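Local coordinates for protein DNA polymerase III subunit beta (Deinococcus radiodurans, PDB 4TRT) that probably tethers DNA polymerases and other proteins to DNA as a ring-shaped, head-to-tail dimeric sliding clamp, making replication processive, at residues F75-I78 / V79-G83; A169-G172 / Y173-A176; V219-D222 / R223-M226; L334-G337 / S338-A342. All coordinates share one frame; numbering follows the deposited sequence.

Contact 1. Residues F75-I78 / V79-G83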
loop_
_atom_site.group_PDB
_atom_site.type_symbol
_atom_site.label_atom_id
_atom_site.label_comp_id
_atom_site.label_asym_id
_atom_site.label_seq_id
_atom_site.Cartn_x
_atom_site.Cartn_y
_atom_site.Cartn_z
ATOM N N PHE A 75 -18.278 -12.666 4.595
ATOM C CA PHE A 75 -18.604 -13.608 3.529
ATOM C C PHE A 75 -17.642 -13.466 2.346
ATOM O O PHE A 75 -17.172 -14.457 1.812
ATOM C CB PHE A 75 -20.056 -13.426 3.089
ATOM C CG PHE A 75 -20.519 -14.386 2.020
ATOM C CD1 PHE A 75 -20.221 -15.741 2.084
ATOM C CD2 PHE A 75 -21.320 -13.946 0.982
ATOM C CE1 PHE A 75 -20.661 -16.616 1.106
ATOM C CE2 PHE A 75 -21.781 -14.825 0.008
ATOM C CZ PHE A 75 -21.435 -16.167 0.070
ATOM N N ALA A 76 -17.330 -12.226 1.977
ATOM C CA ALA A 76 -16.396 -11.948 0.898
ATOM C C ALA A 76 -15.000 -12.473 1.228
ATOM O O ALA A 76 -14.313 -13.031 0.381
ATOM C CB ALA A 76 -16.339 -10.446 0.626
ATOM N N GLN A 77 -14.600 -12.298 2.479
ATOM C CA GLN A 77 -13.290 -12.743 2.932
ATOM C C GLN A 77 -13.179 -14.265 2.914
ATOM O O GLN A 77 -12.155 -14.823 2.517
ATOM C CB GLN A 77 -13.018 -12.182 4.336
ATOM C CG GLN A 77 -11.716 -12.651 4.978
ATOM C CD GLN A 77 -11.505 -12.023 6.347
ATOM O OE1 GLN A 77 -12.455 -11.564 6.979
ATOM N NE2 GLN A 77 -10.264 -11.993 6.804
ATOM N N ILE A 78 -14.221 -14.941 3.389
ATOM C CA ILE A 78 -14.236 -16.407 3.408
ATOM C C ILE A 78 -14.128 -16.954 1.974
ATOM O O ILE A 78 -13.337 -17.862 1.699
ATOM C CB ILE A 78 -15.508 -16.912 4.111
ATOM C CG1 ILE A 78 -15.383 -16.726 5.628
ATOM C CG2 ILE A 78 -15.803 -18.362 3.754
ATOM C CD1 ILE A 78 -16.702 -16.982 6.359
ATOM N N VAL A 79 -14.880 -16.361 1.055
ATOM C CA VAL A 79 -14.884 -16.845 -0.333
ATOM C C VAL A 79 -13.528 -16.594 -0.993
ATOM O O VAL A 79 -12.977 -17.479 -1.627
ATOM C CB VAL A 79 -16.030 -16.221 -1.156
ATOM C CG1 VAL A 79 -15.945 -16.623 -2.642
ATOM C CG2 VAL A 79 -17.371 -16.635 -0.582
ATOM N N ARG A 80 -12.970 -15.409 -0.786
ATOM C CA ARG A 80 -11.648 -15.088 -1.295
ATOM C C ARG A 80 -10.578 -16.073 -0.844
ATOM O O ARG A 80 -9.734 -16.450 -1.642
ATOM C CB ARG A 80 -11.299 -13.681 -0.852
ATOM C CG ARG A 80 -9.891 -13.181 -1.133
ATOM C CD ARG A 80 -9.706 -11.781 -0.569
ATOM N NE ARG A 80 -10.881 -10.960 -0.810
ATOM C CZ ARG A 80 -11.569 -10.274 0.107
ATOM N NH1 ARG A 80 -11.215 -10.244 1.386
ATOM N NH2 ARG A 80 -12.625 -9.576 -0.278
ATOM N N ASN A 81 -10.640 -16.502 0.418
ATOM C CA ASN A 81 -9.636 -17.385 0.995
ATOM C C ASN A 81 -9.796 -18.857 0.615
ATOM O O ASN A 81 -8.926 -19.669 0.917
ATOM C CB ASN A 81 -9.650 -17.267 2.532
ATOM C CG ASN A 81 -9.128 -15.930 3.031
ATOM O OD1 ASN A 81 -8.414 -15.220 2.314
ATOM N ND2 ASN A 81 -9.465 -15.582 4.280
ATOM N N LEU A 82 -10.912 -19.217 -0.008
ATOM C CA LEU A 82 -11.137 -20.597 -0.387
ATOM C C LEU A 82 -10.110 -21.015 -1.447
ATOM O O LEU A 82 -9.714 -20.218 -2.305
ATOM C CB LEU A 82 -12.543 -20.818 -0.916
ATOM C CG LEU A 82 -13.703 -20.798 0.050
ATOM C CD1 LEU A 82 -14.970 -20.933 -0.778
ATOM C CD2 LEU A 82 -13.637 -21.920 1.075
ATOM N N GLY A 83 -9.671 -22.255 -1.346
ATOM C CA GLY A 83 -8.663 -22.800 -2.249
ATOM C C GLY A 83 -9.195 -23.173 -3.620
ATOM O O GLY A 83 -8.617 -22.770 -4.643
HETATM O O HOH W 1 -8.136 -13.400 5.459
#
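The R80 guanidinium lies over its own helix: A76 O sits 3.8 Å above one face, over the centre, and Q77 CA comes up to the same group. The F75 ring is met obliquely by a methyl of V79 one turn on, CE1 to CG2 being 3.7 Å; CG of F75 stands anti to the backbone N (chi1 -178°), which swings the ring along the helix to that methyl. The amide planes of Q77 and N81 are turned 64° against each other and do not bond directly. A water joins them instead, accepting from Q77 NE2 at 2.9 Å and from N81 ND2 at 2.8 Å, while Q77 CG packs on N81 ND2. These i to i+4 pairings ride on ordinary alpha-helical hydrogen bonds, V79 N to F75 O at 3.1 Å and R80 N to A76 O at 3.0 Å. At the C-terminal end the pattern slackens: N81 N bonds to Q77 O at 3.1 Å and adds a weak bond to I78 O. The R80 chain bends at chi3 (-41°), bringing its head back over A76, and NH2 makes a salt bridge with E19. Helix 72-81 thus presents two unlike sides. F75 and L82 pack on strands 95-100 and 103-108, I78 on the latter, and F75 shares with V79 the neighbouring helix 8-21 through L15. On the polar side, N81 O accepts from R263 of the second subunit, and Q77 and N81 pack on its V266, so this turn is part of the dimer interface that closes the clamp.

Contact 2. Residues A169-G172 / Y173-A176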
loop_
_atom_site.group_PDB
_atom_site.type_symbol
_atom_site.label_atom_id
_atom_site.label_comp_id
_atom_site.label_asym_id
_atom_site.label_seq_id
_atom_site.Cartn_x
_atom_site.Cartn_y
_atom_site.Cartn_z
ATOM N N ALA A 169 -17.387 18.899 -14.766
ATOM C CA ALA A 169 -17.294 19.214 -13.352
ATOM C C ALA A 169 -16.597 20.555 -13.166
ATOM O O ALA A 169 -15.798 20.981 -14.020
ATOM C CB ALA A 169 -16.536 18.112 -12.643
ATOM N N SER A 170 -16.898 21.217 -12.047
ATOM C CA SER A 170 -16.363 22.522 -11.769
ATOM C C SER A 170 -16.561 22.914 -10.310
ATOM O O SER A 170 -17.433 22.390 -9.621
ATOM C CB SER A 170 -17.041 23.566 -12.674
ATOM O OG SER A 170 -16.520 24.857 -12.452
ATOM N N ASP A 171 -15.727 23.841 -9.857
ATOM C CA ASP A 171 -15.942 24.543 -8.582
ATOM C C ASP A 171 -16.296 26.019 -8.812
ATOM O O ASP A 171 -16.182 26.816 -7.903
ATOM C CB ASP A 171 -14.689 24.443 -7.709
ATOM C CG ASP A 171 -13.436 25.040 -8.376
ATOM O OD1 ASP A 171 -13.533 25.850 -9.325
ATOM O OD2 ASP A 171 -12.334 24.669 -7.950
ATOM N N GLY A 172 -16.723 26.368 -10.025
ATOM C CA GLY A 172 -17.032 27.761 -10.392
ATOM C C GLY A 172 -15.852 28.511 -11.004
ATOM O O GLY A 172 -16.018 29.598 -11.577
ATOM N N TYR A 173 -14.657 27.934 -10.884
ATOM C CA TYR A 173 -13.424 28.566 -11.362
ATOM C C TYR A 173 -12.689 27.622 -12.312
ATOM O O TYR A 173 -12.589 27.913 -13.517
ATOM C CB TYR A 173 -12.531 28.955 -10.180
ATOM C CG TYR A 173 -13.195 29.891 -9.201
ATOM C CD1 TYR A 173 -13.990 29.398 -8.162
ATOM C CD2 TYR A 173 -13.028 31.268 -9.303
ATOM C CE1 TYR A 173 -14.603 30.255 -7.256
ATOM C CE2 TYR A 173 -13.642 32.132 -8.405
ATOM C CZ TYR A 173 -14.428 31.621 -7.388
ATOM O OH TYR A 173 -15.023 32.481 -6.494
ATOM N N ARG A 174 -12.188 26.496 -11.794
ATOM C CA ARG A 174 -11.674 25.454 -12.696
ATOM C C ARG A 174 -12.811 24.599 -13.236
ATOM O O ARG A 174 -13.842 24.447 -12.602
ATOM C CB ARG A 174 -10.604 24.582 -12.051
ATOM C CG ARG A 174 -11.063 23.744 -10.877
ATOM C CD ARG A 174 -9.884 22.937 -10.388
ATOM N NE ARG A 174 -10.155 22.138 -9.203
ATOM C CZ ARG A 174 -9.356 21.157 -8.770
ATOM N NH1 ARG A 174 -8.249 20.842 -9.431
ATOM N NH2 ARG A 174 -9.671 20.474 -7.682
ATOM N N VAL A 175 -12.581 24.021 -14.413
ATOM C CA VAL A 175 -13.570 23.233 -15.115
ATOM C C VAL A 175 -12.851 22.048 -15.752
ATOM O O VAL A 175 -11.716 22.185 -16.238
ATOM C CB VAL A 175 -14.244 24.044 -16.255
ATOM C CG1 VAL A 175 -15.462 23.286 -16.763
ATOM C CG2 VAL A 175 -14.631 25.451 -15.792
ATOM N N ALA A 176 -13.511 20.898 -15.754
ATOM C CA ALA A 176 -13.034 19.724 -16.483
ATOM C C ALA A 176 -14.195 19.223 -17.327
ATOM O O ALA A 176 -15.318 19.112 -16.828
ATOM C CB ALA A 176 -12.572 18.649 -15.521
HETATM O O HOH W 2 -12.532 21.978 -7.380
#
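D171 and R174 meet in the loop of a beta hairpin, strands 164-170 and 175-181, where an ST turn at S170 and an Asx turn at D171 follow one another. S170 OG accepts from G172 N at 2.9 Å and donates to R174 O at 2.7 Å, so one hydroxyl ties the turn to the returning arm of the loop. D171 OD1 takes two backbone N-H groups: Y173 N at 2.8 Å, nearly along the C-O bond, and R174 N at 2.9 Å, on the syn side and 22° out of the carboxylate plane. The first torsion of D171 (chi1 59°) sets its CG between backbone N and carbonyl carbon and turns the carboxylate to those donors. Its other oxygen, OD2, makes a long salt bridge to R174 NE at 3.6 Å, and a water donating to OD2 and accepting from NE reinforces the link. Cut back to alanine, this position would probably leave the N-H groups of Y173 and R174 without their shared acceptor and R174 NE without its carboxylate neighbour. Behind the loop, A169 and A176 form a hydrogen-bonded antiparallel pair, A169 N to A176 O and A176 N to A169 O, each 2.9 Å. R174 NH1 reaches D322 of helix 317-324 in a second salt bridge, and V175 exchanges backbone bonds with V356 of strand 353-357, the next strand of a sheet shared by the central and C-terminal domains.

Contact 3. Residues V219-D222 / R223-M226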
loop_
_atom_site.group_PDB
_atom_site.type_symbol
_atom_site.label_atom_id
_atom_site.label_comp_id
_atom_site.label_asym_id
_atom_site.label_seq_id
_atom_site.Cartn_x
_atom_site.Cartn_y
_atom_site.Cartn_z
ATOM N N VAL A 219 -28.624 2.688 -13.148
ATOM C CA VAL A 219 -27.690 2.337 -14.202
ATOM C C VAL A 219 -27.522 0.833 -14.218
ATOM O O VAL A 219 -27.201 0.230 -13.177
ATOM C CB VAL A 219 -26.318 3.000 -13.989
ATOM C CG1 VAL A 219 -25.350 2.617 -15.106
ATOM C CG2 VAL A 219 -26.465 4.515 -13.925
ATOM N N THR A 220 -27.754 0.235 -15.384
ATOM C CA THR A 220 -27.672 -1.210 -15.549
ATOM C C THR A 220 -26.617 -1.574 -16.578
ATOM O O THR A 220 -26.606 -1.048 -17.698
ATOM C CB THR A 220 -29.019 -1.810 -15.967
ATOM O OG1 THR A 220 -30.023 -1.432 -15.023
ATOM C CG2 THR A 220 -28.941 -3.339 -16.017
ATOM N N THR A 221 -25.729 -2.478 -16.183
ATOM C CA THR A 221 -24.701 -2.993 -17.059
ATOM C C THR A 221 -24.914 -4.483 -17.200
ATOM O O THR A 221 -25.947 -5.030 -16.787
ATOM C CB THR A 221 -23.299 -2.809 -16.460
ATOM O OG1 THR A 221 -23.074 -3.829 -15.467
ATOM C CG2 THR A 221 -23.137 -1.445 -15.848
ATOM N N ASP A 222 -23.925 -5.134 -17.798
ATOM C CA ASP A 222 -23.755 -6.561 -17.694
ATOM C C ASP A 222 -23.644 -6.961 -16.211
ATOM O O ASP A 222 -22.628 -6.718 -15.551
ATOM C CB ASP A 222 -22.518 -6.941 -18.521
ATOM C CG ASP A 222 -21.950 -8.282 -18.161
ATOM O OD1 ASP A 222 -22.591 -9.294 -18.485
ATOM O OD2 ASP A 222 -20.845 -8.318 -17.579
ATOM N N ARG A 223 -24.728 -7.529 -15.694
ATOM C CA ARG A 223 -24.793 -8.121 -14.345
ATOM C C ARG A 223 -24.928 -7.169 -13.147
ATOM O O ARG A 223 -25.341 -7.624 -12.087
ATOM C CB ARG A 223 -23.639 -9.106 -14.110
ATOM C CG ARG A 223 -23.711 -10.341 -15.000
ATOM C CD ARG A 223 -22.489 -11.194 -14.831
ATOM N NE ARG A 223 -22.527 -12.371 -15.694
ATOM C CZ ARG A 223 -21.604 -13.324 -15.686
ATOM N NH1 ARG A 223 -20.577 -13.262 -14.844
ATOM N NH2 ARG A 223 -21.707 -14.354 -16.519
ATOM N N VAL A 224 -24.597 -5.881 -13.289
ATOM C CA VAL A 224 -24.744 -4.933 -12.186
ATOM C C VAL A 224 -25.892 -3.952 -12.398
ATOM O O VAL A 224 -26.096 -3.475 -13.516
ATOM C CB VAL A 224 -23.461 -4.099 -11.976
ATOM C CG1 VAL A 224 -23.698 -3.037 -10.920
ATOM C CG2 VAL A 224 -22.291 -4.979 -11.568
ATOM N N LYS A 225 -26.628 -3.658 -11.323
ATOM C CA LYS A 225 -27.614 -2.583 -11.292
ATOM C C LYS A 225 -27.284 -1.654 -10.121
ATOM O O LYS A 225 -27.011 -2.125 -9.013
ATOM C CB LYS A 225 -29.018 -3.141 -11.100
ATOM C CG LYS A 225 -29.363 -4.309 -12.010
ATOM C CD LYS A 225 -30.819 -4.705 -11.832
ATOM C CE LYS A 225 -31.313 -5.649 -12.916
ATOM N NZ LYS A 225 -31.120 -7.056 -12.513
ATOM N N MET A 226 -27.315 -0.345 -10.351
ATOM C CA MET A 226 -27.013 0.618 -9.288
ATOM C C MET A 226 -28.068 1.693 -9.247
ATOM O O MET A 226 -28.374 2.293 -10.295
ATOM C CB MET A 226 -25.638 1.257 -9.505
ATOM C CG MET A 226 -25.233 2.218 -8.394
ATOM S SD MET A 226 -23.659 3.048 -8.639
ATOM C CE MET A 226 -22.509 1.798 -8.102
#
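T221 and V224 close a tight beta hairpin in the central domain, between strands 216-220 and 224-229, with D222 and R223 at its corner. The sheet runs on through strand 52-59 into the N-terminal domain, so this hairpin lies at a junction of two domains: V224 and M226 pack on L54, and R223 touches P59. On the other flank T220 exchanges backbone bonds with R209. V219 and M226 form a hydrogen-bonded antiparallel pair, both N to O distances being 2.9 Å, and share a face of the sheet against L199 of helix 193-202. T220 and K225 make the next, non-hydrogen-bonded pair; their side chains lie alongside, T220 CG2 on K225 CG at 4.1 Å. Positive phi at R223 (78°) after D222 makes a type II beta turn from T221 to V224. D222 and R223 extend side by side, but D222 OD1 stays 4.2 Å from R223 NE, too far for a salt bridge, so any charge attraction is probably weak. T221 N bonds almost straight to V224 O at 2.9 Å, with 172° at the hydrogen. With chi1 at 79°, T221 OG1 turns inward over the corner, reaching to 3.5 Å from V224 CB and giving a weak bond to D222 O.

Contact 4. Residues L334-G337 / S338-A342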
loop_
_atom_site.group_PDB
_atom_site.type_symbol
_atom_site.label_atom_id
_atom_site.label_comp_id
_atom_site.label_asym_id
_atom_site.label_seq_id
_atom_site.Cartn_x
_atom_site.Cartn_y
_atom_site.Cartn_z
ATOM N N LEU A 334 -3.023 26.618 -23.564
ATOM C CA LEU A 334 -3.521 27.815 -24.195
ATOM C C LEU A 334 -3.759 28.874 -23.121
ATOM O O LEU A 334 -4.588 28.690 -22.226
ATOM C CB LEU A 334 -4.828 27.514 -24.903
ATOM C CG LEU A 334 -4.865 26.351 -25.896
ATOM C CD1 LEU A 334 -6.312 26.164 -26.357
ATOM C CD2 LEU A 334 -3.955 26.599 -27.074
ATOM N N PHE A 335 -3.039 29.991 -23.235
ATOM C CA PHE A 335 -3.051 31.043 -22.233
ATOM C C PHE A 335 -3.759 32.277 -22.761
ATOM O O PHE A 335 -3.529 32.687 -23.911
ATOM C CB PHE A 335 -1.620 31.412 -21.850
ATOM C CG PHE A 335 -0.848 30.285 -21.270
ATOM C CD1 PHE A 335 -1.180 29.769 -20.026
ATOM C CD2 PHE A 335 0.216 29.726 -21.971
ATOM C CE1 PHE A 335 -0.449 28.735 -19.472
ATOM C CE2 PHE A 335 0.935 28.674 -21.433
ATOM C CZ PHE A 335 0.604 28.187 -20.175
ATOM N N SER A 336 -4.641 32.845 -21.944
ATOM C CA SER A 336 -5.361 34.044 -22.331
ATOM C C SER A 336 -4.690 35.306 -21.780
ATOM O O SER A 336 -5.087 36.400 -22.137
ATOM C CB SER A 336 -6.825 33.968 -21.900
ATOM O OG SER A 336 -6.968 33.938 -20.489
ATOM N N GLY A 337 -3.695 35.149 -20.907
ATOM C CA GLY A 337 -3.091 36.288 -20.208
ATOM C C GLY A 337 -2.450 35.861 -18.895
ATOM O O GLY A 337 -2.734 34.765 -18.370
ATOM N N SER A 338 -1.574 36.707 -18.356
ATOM C CA SER A 338 -0.758 36.307 -17.195
ATOM C C SER A 338 -1.586 36.050 -15.944
ATOM O O SER A 338 -1.193 35.242 -15.108
ATOM C CB SER A 338 0.318 37.340 -16.885
ATOM O OG SER A 338 -0.294 38.559 -16.583
ATOM N N THR A 339 -2.744 36.702 -15.832
ATOM C CA THR A 339 -3.616 36.502 -14.675
ATOM C C THR A 339 -5.047 36.109 -15.059
ATOM O O THR A 339 -5.965 36.337 -14.293
ATOM C CB THR A 339 -3.646 37.776 -13.794
ATOM O OG1 THR A 339 -4.240 38.854 -14.526
ATOM C CG2 THR A 339 -2.208 38.184 -13.396
ATOM N N SER A 340 -5.244 35.495 -16.226
ATOM C CA SER A 340 -6.583 35.073 -16.639
ATOM C C SER A 340 -6.561 33.587 -17.013
ATOM O O SER A 340 -5.495 32.966 -17.025
ATOM C CB SER A 340 -7.137 35.972 -17.761
ATOM O OG SER A 340 -6.248 36.049 -18.845
ATOM N N PRO A 341 -7.745 32.987 -17.233
ATOM C CA PRO A 341 -7.718 31.520 -17.237
ATOM C C PRO A 341 -6.994 30.901 -18.448
ATOM O O PRO A 341 -6.807 31.550 -19.491
ATOM C CB PRO A 341 -9.206 31.139 -17.192
ATOM C CG PRO A 341 -9.896 32.338 -16.593
ATOM C CD PRO A 341 -9.125 33.513 -17.130
ATOM N N ALA A 342 -6.564 29.666 -18.264
ATOM C CA ALA A 342 -5.850 28.896 -19.274
ATOM C C ALA A 342 -6.602 27.614 -19.590
ATOM O O ALA A 342 -7.372 27.128 -18.766
ATOM C CB ALA A 342 -4.453 28.563 -18.776
HETATM O O HOH W 3 -3.796 32.201 -19.231
#
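S336 and S340 turn their hydroxyls to each other across the loop, both in the same first-torsion state (chi1 65° and 54°), with OG between the backbone N and the carbonyl carbon. In S336 this aims OG at P341 O, to which it donates at 2.6 Å, in the carbonyl plane and on a lone pair. S340 OG comes to 2.8 Å of S336 OG, though another acceptor competes for its proton. The loop joins strands 330-335 and 342-346 and holds a type I beta turn from G337 to S340, with a weak S340 N to G337 O bond. At G337 a CB would strike S340 OG, and only glycine suits its backbone angles. Were S336 an alanine, P341 O would probably lose this donor and S340 OG its near neighbour, freeing the loop to shift. A water accepts from S336 N at 2.9 Å and lies near G337 O and S340 O, in the plane of the F335 ring at its edge. F335, its CG anti to the carbonyl carbon (chi1 -61°), lays CD1 against A342 CB at 3.7 Å; the two residues form a non-hydrogen-bonded antiparallel pair, and both side chains rest on F315 of strand 310-316.

In the fold
In chain order, one contact lies in the N-terminal domain, two in the central and one in the C-terminal. Contact 1 is helical and mostly buried, and alone touches the second subunit; the other three are partly buried strand connections. Contacts 2 and 4 reach the same sheet, their centres about 15 Å apart, whereas contact 3 sits on another, joining the N-terminal and central domains, and, its centre about 24 Å from that of contact 1, packs like it on helix 8-21. Chemistry shifts: helical backbone bonds with an apolar side and an amide-guanidinium side in 1, side-chain acceptors on backbone N-H groups and an ion pair in 2, almost pure backbone pairing in 3, serine hydroxyls and water in 4.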